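Local structure of pyroglutatmate porin OpdO (Pseudomonas aeruginosa, 2Y0K) at residues Leu18-Phe23 and Asp37-Gly42; Gly258-Ala263 and Tyr306-Gly311; Gly265-Ser270 and Glu299-Leu304. The protein probably forms a channel through the outer membrane that lets small solutes, perhaps pyroglutamate among them, diffuse into the periplasm. All blocks are in the same frame, centred on the assembly; numbering follows the deposited sequence.

Contact 1: residues Leu18-Phe23 and Asp37-Gly42. With C8E ((hydroxyethyloxy)tri(ethyloxy)octane), chain K.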
# COMPACT_ATOMS: atom_id res chain seq x y z
N LEU A 18 14.40 -9.69 9.12
CA LEU A 18 13.98 -11.09 9.03
C LEU A 18 12.47 -11.18 9.13
O LEU A 18 11.86 -10.56 9.99
CB LEU A 18 14.59 -11.93 10.15
CG LEU A 18 16.10 -12.16 10.19
CD1 LEU A 18 16.51 -12.97 9.00
CD2 LEU A 18 16.86 -10.85 10.23
N ARG A 19 11.87 -11.97 8.25
CA ARG A 19 10.44 -12.24 8.35
C ARG A 19 10.14 -13.72 8.28
O ARG A 19 10.53 -14.41 7.33
CB ARG A 19 9.68 -11.55 7.22
CG ARG A 19 9.79 -10.05 7.20
CD ARG A 19 8.83 -9.50 6.17
NE ARG A 19 8.85 -8.05 6.12
CZ ARG A 19 8.41 -7.34 5.09
NH1 ARG A 19 7.94 -7.96 4.02
NH2 ARG A 19 8.45 -6.01 5.13
N ASN A 20 9.46 -14.21 9.29
CA ASN A 20 8.90 -15.54 9.21
C ASN A 20 7.38 -15.39 9.08
O ASN A 20 6.76 -14.65 9.83
CB ASN A 20 9.29 -16.37 10.43
CG ASN A 20 8.92 -17.83 10.27
OD1 ASN A 20 7.83 -18.24 10.68
ND2 ASN A 20 9.81 -18.63 9.68
N PHE A 21 6.81 -16.07 8.10
CA PHE A 21 5.48 -15.75 7.64
C PHE A 21 4.63 -16.99 7.39
O PHE A 21 4.97 -17.84 6.56
CB PHE A 21 5.58 -14.90 6.38
CG PHE A 21 4.25 -14.50 5.79
CD1 PHE A 21 3.54 -13.45 6.31
CD2 PHE A 21 3.73 -15.18 4.70
CE1 PHE A 21 2.31 -13.07 5.78
CE2 PHE A 21 2.50 -14.82 4.15
CZ PHE A 21 1.79 -13.76 4.70
N TYR A 22 3.53 -17.10 8.12
CA TYR A 22 2.57 -18.17 7.90
C TYR A 22 1.26 -17.59 7.42
O TYR A 22 0.77 -16.60 7.96
CB TYR A 22 2.32 -18.99 9.17
CG TYR A 22 1.25 -20.04 8.96
CD1 TYR A 22 1.44 -21.08 8.05
CD2 TYR A 22 0.06 -19.98 9.65
CE1 TYR A 22 0.46 -22.03 7.85
CE2 TYR A 22 -0.93 -20.94 9.46
CZ TYR A 22 -0.72 -21.96 8.57
OH TYR A 22 -1.70 -22.90 8.38
N PHE A 23 0.70 -18.21 6.40
CA PHE A 23 -0.47 -17.69 5.74
C PHE A 23 -1.45 -18.82 5.45
O PHE A 23 -1.07 -19.84 4.90
CB PHE A 23 -0.03 -17.00 4.46
CG PHE A 23 -1.14 -16.71 3.51
CD1 PHE A 23 -1.54 -17.65 2.58
CD2 PHE A 23 -1.79 -15.48 3.55
CE1 PHE A 23 -2.57 -17.38 1.70
CE2 PHE A 23 -2.82 -15.20 2.66
CZ PHE A 23 -3.21 -16.14 1.74
N ASP A 37 -2.12 -22.72 1.87
CA ASP A 37 -1.38 -22.75 3.12
C ASP A 37 0.05 -22.45 2.71
O ASP A 37 0.51 -22.93 1.67
CB ASP A 37 -1.43 -24.17 3.68
CG ASP A 37 -1.13 -24.22 5.15
OD1 ASP A 37 -1.51 -23.27 5.86
OD2 ASP A 37 -0.53 -25.22 5.61
N GLU A 38 0.77 -21.66 3.50
CA GLU A 38 2.17 -21.38 3.20
C GLU A 38 2.93 -20.95 4.45
O GLU A 38 2.46 -20.13 5.24
CB GLU A 38 2.30 -20.30 2.11
CG GLU A 38 3.74 -20.00 1.73
CD GLU A 38 3.88 -18.86 0.73
OE1 GLU A 38 3.26 -18.94 -0.35
OE2 GLU A 38 4.62 -17.89 1.02
N TRP A 39 4.12 -21.52 4.62
CA TRP A 39 5.02 -21.11 5.67
C TRP A 39 6.34 -20.76 5.00
O TRP A 39 6.90 -21.57 4.26
CB TRP A 39 5.21 -22.22 6.69
CG TRP A 39 5.94 -21.77 7.90
CD1 TRP A 39 6.10 -20.49 8.34
CD2 TRP A 39 6.64 -22.60 8.84
NE1 TRP A 39 6.83 -20.47 9.50
CE2 TRP A 39 7.18 -21.76 9.83
CE3 TRP A 39 6.84 -23.98 8.95
CZ2 TRP A 39 7.92 -22.25 10.91
CZ3 TRP A 39 7.58 -24.47 10.02
CH2 TRP A 39 8.10 -23.60 10.98
N ALA A 40 6.84 -19.54 5.24
CA ALA A 40 8.02 -19.04 4.53
C ALA A 40 8.92 -18.16 5.39
O ALA A 40 8.48 -17.57 6.38
CB ALA A 40 7.60 -18.30 3.27
N GLN A 41 10.19 -18.09 5.01
CA GLN A 41 11.14 -17.22 5.68
C GLN A 41 11.72 -16.22 4.69
O GLN A 41 12.12 -16.59 3.58
CB GLN A 41 12.27 -18.04 6.28
CG GLN A 41 13.38 -17.19 6.90
CD GLN A 41 12.93 -16.56 8.20
OE1 GLN A 41 12.24 -17.21 8.99
NE2 GLN A 41 13.31 -15.30 8.42
N GLY A 42 11.78 -14.95 5.09
CA GLY A 42 12.34 -13.92 4.24
C GLY A 42 13.49 -13.16 4.89
O GLY A 42 13.60 -13.11 6.12
C1 C8E K . 2.41 -26.05 6.19
C2 C8E K . 2.82 -26.29 7.65
C3 C8E K . 2.65 -24.97 8.41
C4 C8E K . 2.69 -25.13 9.92
C5 C8E K . 3.79 -24.27 10.54
C6 C8E K . 3.27 -22.92 11.03
C7 C8E K . 4.24 -22.31 12.05
C8 C8E K . 3.72 -20.97 12.60
O9 C8E K . 4.68 -19.95 12.40
C10 C8E K . 5.31 -19.54 13.59
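N20 joins W39 and Q41 through the two ends of one amide. Its OD1 accepts from W39 NE1 at 2.7 Å, lying in the plane of the indole, while the amide plane stands 81° from that ring. ND2 donates almost straight to Q41 OE1 at 2.9 Å, within the plane of its own amide, so the two bonds together fix which end is oxygen. N20 reaches both because its CG lies anti to the backbone N (chi1 -171°), leaning across to the other strand. The Q41 chain is bent about CB-CG (chi2 73°), and its NE2 also donates to G42 O at 3.2 Å, on the face of that carbonyl away from R19 N. Further along, Y22 OH gives its proton to the syn lone pair of D37 OD1 at 2.6 Å, the carboxylate standing nearly perpendicular to the phenol ring. A detergent tail runs over one face of both W39 and Y22, with its C5 3.5 Å from W39 CE3. On the other face of the sheet, F21 and A40 pack on L130, R19 forms salt bridges with E17 and D127, and E38 pairs with R129. The outward row can therefore present ring faces to lipid while N20, Q41, W39 NE1 and the Y22 hydroxyl find hydrogen-bond partners within the strand pair, whereas R19 and E38 turn inward to ion partners, as suits a porin wall.

Contact 2: residues Gly258-Ala263 and Tyr306-Gly311. With C8E ((hydroxyethyloxy)tri(ethyloxy)octane), chain C; C8E ((hydroxyethyloxy)tri(ethyloxy)octane), chain I.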
# COMPACT_ATOMS: atom_id res chain seq x y z
N GLY A 258 -7.30 9.52 23.24
CA GLY A 258 -6.38 8.93 24.19
C GLY A 258 -5.78 7.67 23.60
O GLY A 258 -5.17 7.71 22.53
N ALA A 259 -5.96 6.55 24.31
CA ALA A 259 -5.43 5.28 23.84
C ALA A 259 -6.40 4.64 22.84
O ALA A 259 -6.06 3.67 22.17
CB ALA A 259 -5.14 4.36 25.00
N HIS A 260 -7.59 5.21 22.74
CA HIS A 260 -8.64 4.67 21.87
C HIS A 260 -8.65 5.38 20.52
O HIS A 260 -8.34 6.57 20.43
CB HIS A 260 -10.01 4.86 22.50
CG HIS A 260 -10.16 4.25 23.86
ND1 HIS A 260 -10.43 2.91 24.05
CD2 HIS A 260 -10.11 4.80 25.09
CE1 HIS A 260 -10.53 2.67 25.34
NE2 HIS A 260 -10.33 3.80 26.00
N ALA A 261 -9.01 4.65 19.46
CA ALA A 261 -9.27 5.26 18.16
C ALA A 261 -10.46 4.58 17.49
O ALA A 261 -10.55 3.35 17.46
CB ALA A 261 -8.04 5.19 17.27
N VAL A 262 -11.37 5.38 16.97
CA VAL A 262 -12.49 4.89 16.19
C VAL A 262 -12.56 5.63 14.87
O VAL A 262 -12.38 6.87 14.82
CB VAL A 262 -13.83 5.05 16.94
CG1 VAL A 262 -15.00 4.79 15.99
CG2 VAL A 262 -13.90 4.09 18.10
N ALA A 263 -12.80 4.88 13.80
CA ALA A 263 -12.93 5.45 12.46
C ALA A 263 -14.21 4.95 11.77
O ALA A 263 -14.62 3.80 11.94
CB ALA A 263 -11.70 5.11 11.62
N TYR A 306 -11.95 0.08 15.06
CA TYR A 306 -11.49 0.41 16.40
C TYR A 306 -10.02 0.02 16.61
O TYR A 306 -9.59 -1.03 16.16
CB TYR A 306 -12.40 -0.25 17.46
CG TYR A 306 -11.92 -0.03 18.88
CD1 TYR A 306 -12.08 1.21 19.50
CD2 TYR A 306 -11.27 -1.03 19.58
CE1 TYR A 306 -11.63 1.42 20.79
CE2 TYR A 306 -10.80 -0.83 20.86
CZ TYR A 306 -10.99 0.40 21.46
OH TYR A 306 -10.52 0.59 22.74
N ASP A 307 -9.26 0.89 17.28
CA ASP A 307 -7.87 0.59 17.66
C ASP A 307 -7.67 0.88 19.14
O ASP A 307 -8.21 1.85 19.68
CB ASP A 307 -6.86 1.46 16.88
CG ASP A 307 -6.81 1.11 15.41
OD1 ASP A 307 -7.72 1.50 14.66
OD2 ASP A 307 -5.85 0.43 15.00
N TYR A 308 -6.87 0.06 19.81
CA TYR A 308 -6.44 0.40 21.15
C TYR A 308 -4.92 0.28 21.29
O TYR A 308 -4.32 -0.73 20.89
CB TYR A 308 -7.14 -0.47 22.20
CG TYR A 308 -6.86 -0.01 23.61
CD1 TYR A 308 -7.46 1.13 24.11
CD2 TYR A 308 -5.96 -0.69 24.42
CE1 TYR A 308 -7.19 1.58 25.40
CE2 TYR A 308 -5.69 -0.25 25.71
CZ TYR A 308 -6.31 0.88 26.19
OH TYR A 308 -6.04 1.32 27.47
N ASP A 309 -4.29 1.31 21.83
CA ASP A 309 -2.85 1.26 22.13
C ASP A 309 -2.67 0.98 23.62
O ASP A 309 -3.10 1.77 24.46
CB ASP A 309 -2.17 2.57 21.73
CG ASP A 309 -0.63 2.46 21.71
OD1 ASP A 309 -0.06 1.64 22.47
OD2 ASP A 309 0.01 3.20 20.91
N PHE A 310 -2.05 -0.14 23.95
CA PHE A 310 -1.97 -0.59 25.33
C PHE A 310 -0.88 0.08 26.16
O PHE A 310 -0.70 -0.24 27.33
CB PHE A 310 -1.79 -2.11 25.37
CG PHE A 310 -3.00 -2.87 24.93
CD1 PHE A 310 -3.23 -3.11 23.58
CD2 PHE A 310 -3.92 -3.33 25.85
CE1 PHE A 310 -4.33 -3.81 23.17
CE2 PHE A 310 -5.05 -4.03 25.44
CZ PHE A 310 -5.26 -4.27 24.10
N GLY A 311 -0.16 1.02 25.55
CA GLY A 311 0.92 1.72 26.23
C GLY A 311 0.49 2.37 27.54
O GLY A 311 1.04 2.06 28.60
C7 C8E C . -13.88 5.17 23.16
C8 C8E C . -14.66 3.86 23.11
O9 C8E C . -15.31 3.74 21.86
C10 C8E C . -15.07 2.50 21.21
C11 C8E C . -16.16 1.49 21.55
O12 C8E C . -16.02 0.35 20.72
C1 C8E I . -9.09 -5.80 23.26
C2 C8E I . -10.62 -5.83 23.41
C3 C8E I . -11.30 -4.80 22.51
C4 C8E I . -12.78 -4.62 22.84
C5 C8E I . -13.21 -3.16 22.71
C6 C8E I . -13.75 -2.61 24.03
C7 C8E I . -14.33 -1.20 23.91
C8 C8E I . -13.55 -0.25 24.83
O9 C8E I . -14.34 0.87 25.19
C10 C8E I . -14.00 1.38 26.47
C11 C8E I . -14.27 2.89 26.47
O12 C8E I . -14.70 3.33 27.75
C13 C8E I . -14.47 4.70 27.99
C14 C8E I . -14.20 4.94 29.49
O15 C8E I . -15.33 5.53 30.13
C16 C8E I . -15.04 6.79 30.72
C17 C8E I . -15.10 6.74 32.26
O18 C8E I . -13.84 6.38 32.81
C19 C8E I . -12.73 6.87 32.07
C20 C8E I . -11.53 7.18 32.98
O21 C8E I . -10.69 6.04 33.15
O HOH W 1 -9.64 3.32 14.62
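H260 ND1 and Y306 OH are hydrogen-bonded at 2.7 Å, and either atom could supply the proton. The hydroxyl arrives at the edge of the imidazole, near its plane, and the two rings meet rim to rim with their planes 38° apart. Histidine suits the site because its ring nitrogen takes up the phenol oxygen while both its faces remain available for carbon. Over one face lies C7 of a detergent molecule; over the opposite face, offset toward its rim, lies Y308 CE1, 3.5 Å from H260 CE1, the two rings meeting obliquely with planes 52° apart. H260 is placed there by CG lying beside its own backbone N (chi1 -56°), whereas both tyrosines lean toward the neighbouring strand. V262 CG2 touches Y306 CD1 edge-on at 3.7 Å, and the same detergent carries C10 to 3.6 Å from Y306 CE1. Beneath the rings the backbones pair antiparallel: A261 and D307 exchange two hydrogen bonds, and D309 N reaches A259 O at 3.0 Å. The small methyl of A259 lets Y308 CE1 approach to 3.5 Å from its CB. On the other face of the sheet A261 CB meets D307 CB, and the aspartate carboxylate is paired with R305. D309 OD1 accepts from G311 N at 3.1 Å, an Asx turn on the way to strand 318-332. A cluster of tyrosines and a histidine beside short turns at one rim, its rings in contact with detergent, is consistent with the aromatic girdle that marks the membrane interface of outer-membrane beta-barrels, here probably the periplasmic one.

Contact 3: residues Gly265-Ser270 and Glu299-Leu304. With C8E ((hydroxyethyloxy)tri(ethyloxy)octane), chain F; C8E ((hydroxyethyloxy)tri(ethyloxy)octane), chain G.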
# COMPACT_ATOMS: atom_id res chain seq x y z
N GLY A 265 -15.98 4.92 7.89
CA GLY A 265 -15.68 5.15 6.49
C GLY A 265 -16.88 4.92 5.59
O GLY A 265 -17.73 4.05 5.84
N TYR A 266 -16.96 5.71 4.53
CA TYR A 266 -17.99 5.51 3.53
C TYR A 266 -17.38 5.53 2.14
O TYR A 266 -16.58 6.41 1.82
CB TYR A 266 -19.09 6.57 3.66
CG TYR A 266 -20.12 6.45 2.56
CD1 TYR A 266 -21.15 5.52 2.65
CD2 TYR A 266 -20.04 7.23 1.42
CE1 TYR A 266 -22.09 5.40 1.63
CE2 TYR A 266 -20.96 7.13 0.40
CZ TYR A 266 -21.99 6.21 0.51
OH TYR A 266 -22.90 6.10 -0.52
N GLN A 267 -17.79 4.57 1.31
CA GLN A 267 -17.26 4.42 -0.04
C GLN A 267 -18.36 4.08 -1.06
O GLN A 267 -19.27 3.29 -0.78
CB GLN A 267 -16.18 3.34 -0.03
CG GLN A 267 -15.39 3.15 -1.32
CD GLN A 267 -14.10 2.34 -1.09
OE1 GLN A 267 -13.11 2.87 -0.55
NE2 GLN A 267 -14.10 1.05 -1.47
N ARG A 268 -18.28 4.68 -2.24
CA ARG A 268 -19.25 4.42 -3.29
C ARG A 268 -18.56 4.39 -4.64
O ARG A 268 -17.89 5.35 -5.04
CB ARG A 268 -20.39 5.45 -3.27
CG ARG A 268 -21.36 5.44 -4.49
CD ARG A 268 -22.05 4.09 -4.74
NE ARG A 268 -23.46 4.27 -5.12
CZ ARG A 268 -23.98 4.04 -6.34
NH1 ARG A 268 -23.22 3.57 -7.33
NH2 ARG A 268 -25.28 4.25 -6.55
N ILE A 269 -18.69 3.27 -5.32
CA ILE A 269 -18.08 3.09 -6.62
C ILE A 269 -19.20 3.21 -7.67
O ILE A 269 -20.30 2.70 -7.46
CB ILE A 269 -17.30 1.74 -6.69
CG1 ILE A 269 -15.85 1.88 -6.20
CG2 ILE A 269 -17.23 1.23 -8.10
CD1 ILE A 269 -15.64 2.40 -4.79
N SER A 270 -18.94 3.91 -8.77
CA SER A 270 -19.96 4.24 -9.78
C SER A 270 -19.48 4.02 -11.21
O SER A 270 -18.27 3.93 -11.48
CB SER A 270 -20.40 5.70 -9.65
OG SER A 270 -21.33 5.85 -8.61
N GLU A 299 -20.57 -0.78 -6.13
CA GLU A 299 -20.48 -1.08 -4.70
C GLU A 299 -20.55 0.14 -3.78
O GLU A 299 -19.90 1.16 -3.99
CB GLU A 299 -19.21 -1.88 -4.39
CG GLU A 299 -19.20 -2.40 -2.97
CD GLU A 299 -18.35 -3.65 -2.80
OE1 GLU A 299 -17.44 -3.89 -3.62
OE2 GLU A 299 -18.63 -4.41 -1.84
N ARG A 300 -21.38 0.01 -2.75
CA ARG A 300 -21.49 1.01 -1.72
C ARG A 300 -21.15 0.31 -0.42
O ARG A 300 -21.61 -0.80 -0.18
CB ARG A 300 -22.90 1.58 -1.67
CG ARG A 300 -23.27 2.24 -0.35
CD ARG A 300 -24.72 2.73 -0.40
NE ARG A 300 -25.65 1.62 -0.56
CZ ARG A 300 -26.91 1.75 -0.95
NH1 ARG A 300 -27.40 2.95 -1.24
NH2 ARG A 300 -27.68 0.68 -1.07
N SER A 301 -20.31 0.93 0.40
CA SER A 301 -19.81 0.27 1.60
C SER A 301 -19.61 1.25 2.74
O SER A 301 -19.42 2.45 2.53
CB SER A 301 -18.49 -0.45 1.30
OG SER A 301 -17.48 0.46 0.87
N TRP A 302 -19.66 0.72 3.96
CA TRP A 302 -19.38 1.51 5.14
C TRP A 302 -18.52 0.69 6.05
O TRP A 302 -18.60 -0.53 6.07
CB TRP A 302 -20.65 1.97 5.86
CG TRP A 302 -21.55 0.88 6.30
CD1 TRP A 302 -22.66 0.41 5.64
CD2 TRP A 302 -21.46 0.12 7.52
NE1 TRP A 302 -23.26 -0.59 6.38
CE2 TRP A 302 -22.54 -0.79 7.53
CE3 TRP A 302 -20.57 0.13 8.61
CZ2 TRP A 302 -22.76 -1.69 8.58
CZ3 TRP A 302 -20.78 -0.77 9.65
CH2 TRP A 302 -21.87 -1.66 9.63
N GLN A 303 -17.66 1.38 6.79
CA GLN A 303 -16.67 0.73 7.63
C GLN A 303 -16.73 1.32 9.02
O GLN A 303 -16.85 2.54 9.19
CB GLN A 303 -15.25 0.93 7.05
CG GLN A 303 -14.11 0.75 8.09
CD GLN A 303 -12.68 0.81 7.49
OE1 GLN A 303 -11.72 0.36 8.12
NE2 GLN A 303 -12.55 1.39 6.30
N LEU A 304 -16.64 0.45 10.02
CA LEU A 304 -16.34 0.89 11.37
C LEU A 304 -15.06 0.23 11.82
O LEU A 304 -14.87 -0.97 11.63
CB LEU A 304 -17.49 0.57 12.34
CG LEU A 304 -18.70 1.48 12.13
CD1 LEU A 304 -19.93 1.00 12.91
CD2 LEU A 304 -18.34 2.91 12.51
O9 C8E F . -19.06 14.54 3.81
C10 C8E F . -18.80 13.17 4.07
C11 C8E F . -19.79 12.29 3.32
O12 C8E F . -19.73 10.98 3.84
C13 C8E F . -21.01 10.39 4.01
C14 C8E F . -21.63 10.14 2.64
O15 C8E F . -23.01 9.85 2.78
C16 C8E F . -23.25 8.50 3.13
C17 C8E F . -24.53 8.03 2.45
O9 C8E G . -16.82 -0.31 15.81
C10 C8E G . -15.65 -0.94 15.34
C11 C8E G . -15.55 -2.33 15.97
O12 C8E G . -15.51 -3.34 14.98
C13 C8E G . -16.13 -4.51 15.46
C14 C8E G . -15.85 -5.68 14.53
O15 C8E G . -16.89 -6.61 14.65
C16 C8E G . -17.78 -6.49 13.55
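Two neighbouring antiparallel strands of the barrel wall meet here, G265-S270 against E299-L304, where the long loop between them folds back against one face. G265 and Q303 exchange a pair of backbone hydrogen bonds, as do Q267 and S301, and I269 N closes the row on E299 O at 2.8 Å. G265, with only hydrogens on its CA, lies beside the side-chain amide of Q303, on the inward face. Next to it, S301 OG packs 3.3 Å from Q267 CB. That hydroxyl sits between its backbone N and carbonyl carbon (chi1 61°), and bonds to N287 of the loop. Q267, extended beyond CG, grips the same loop at both ends of its amide, its OE1 taking N287 N and its NE2 the carbonyls of D293 and F294. As in other beta-barrel porins, side chains alternate between the inside and outside of the wall; here amides and a hydroxyl turn in to the loop, while Y266, R268, R300 and W302 are on the outer face. There a detergent chain lies flat over the Y266 ring, its C16 above the centre and its C14 3.5 Å from Y266 CD2. The aliphatic part of R300 crosses the phenol end, R300 CD lying 3.8 Å from Y266 OH, while its guanidinium goes on to a salt bridge with D328. R268 bends twice along its chain, which returns NH1 to its neighbour's carbonyl, I269 O, at 3.0 Å, nearly in the guanidinium plane. R268 CD rests 4.1 Å from R300 CB, yet the two charged ends diverge, R268 NE staying 5.7 Å from R300 NH1.

How the contacts relate
Contacts 2 and 3 join the same two strands, 260-270 and 300-309, at different heights; contact 3 is nested within the chain loop that contact 2 closes, and they touch where A263 O lies 3.9 Å from L304 CD2. Contact 1 binds a separate hairpin, its centre about 28 Å from that of contact 2 and 32 Å from that of contact 3. Contact 2 lies at the surface, a small aromatic cluster, tied by one histidine-tyrosine hydrogen bond, against detergent. Contact 3 is mostly buried on its loop-facing side, though its outer side carries exposed R300 and W302. Contact 1 is intermediate: its outward hydrogen-bonded side chains link strand to strand, and inward R19 and E38 find ion partners.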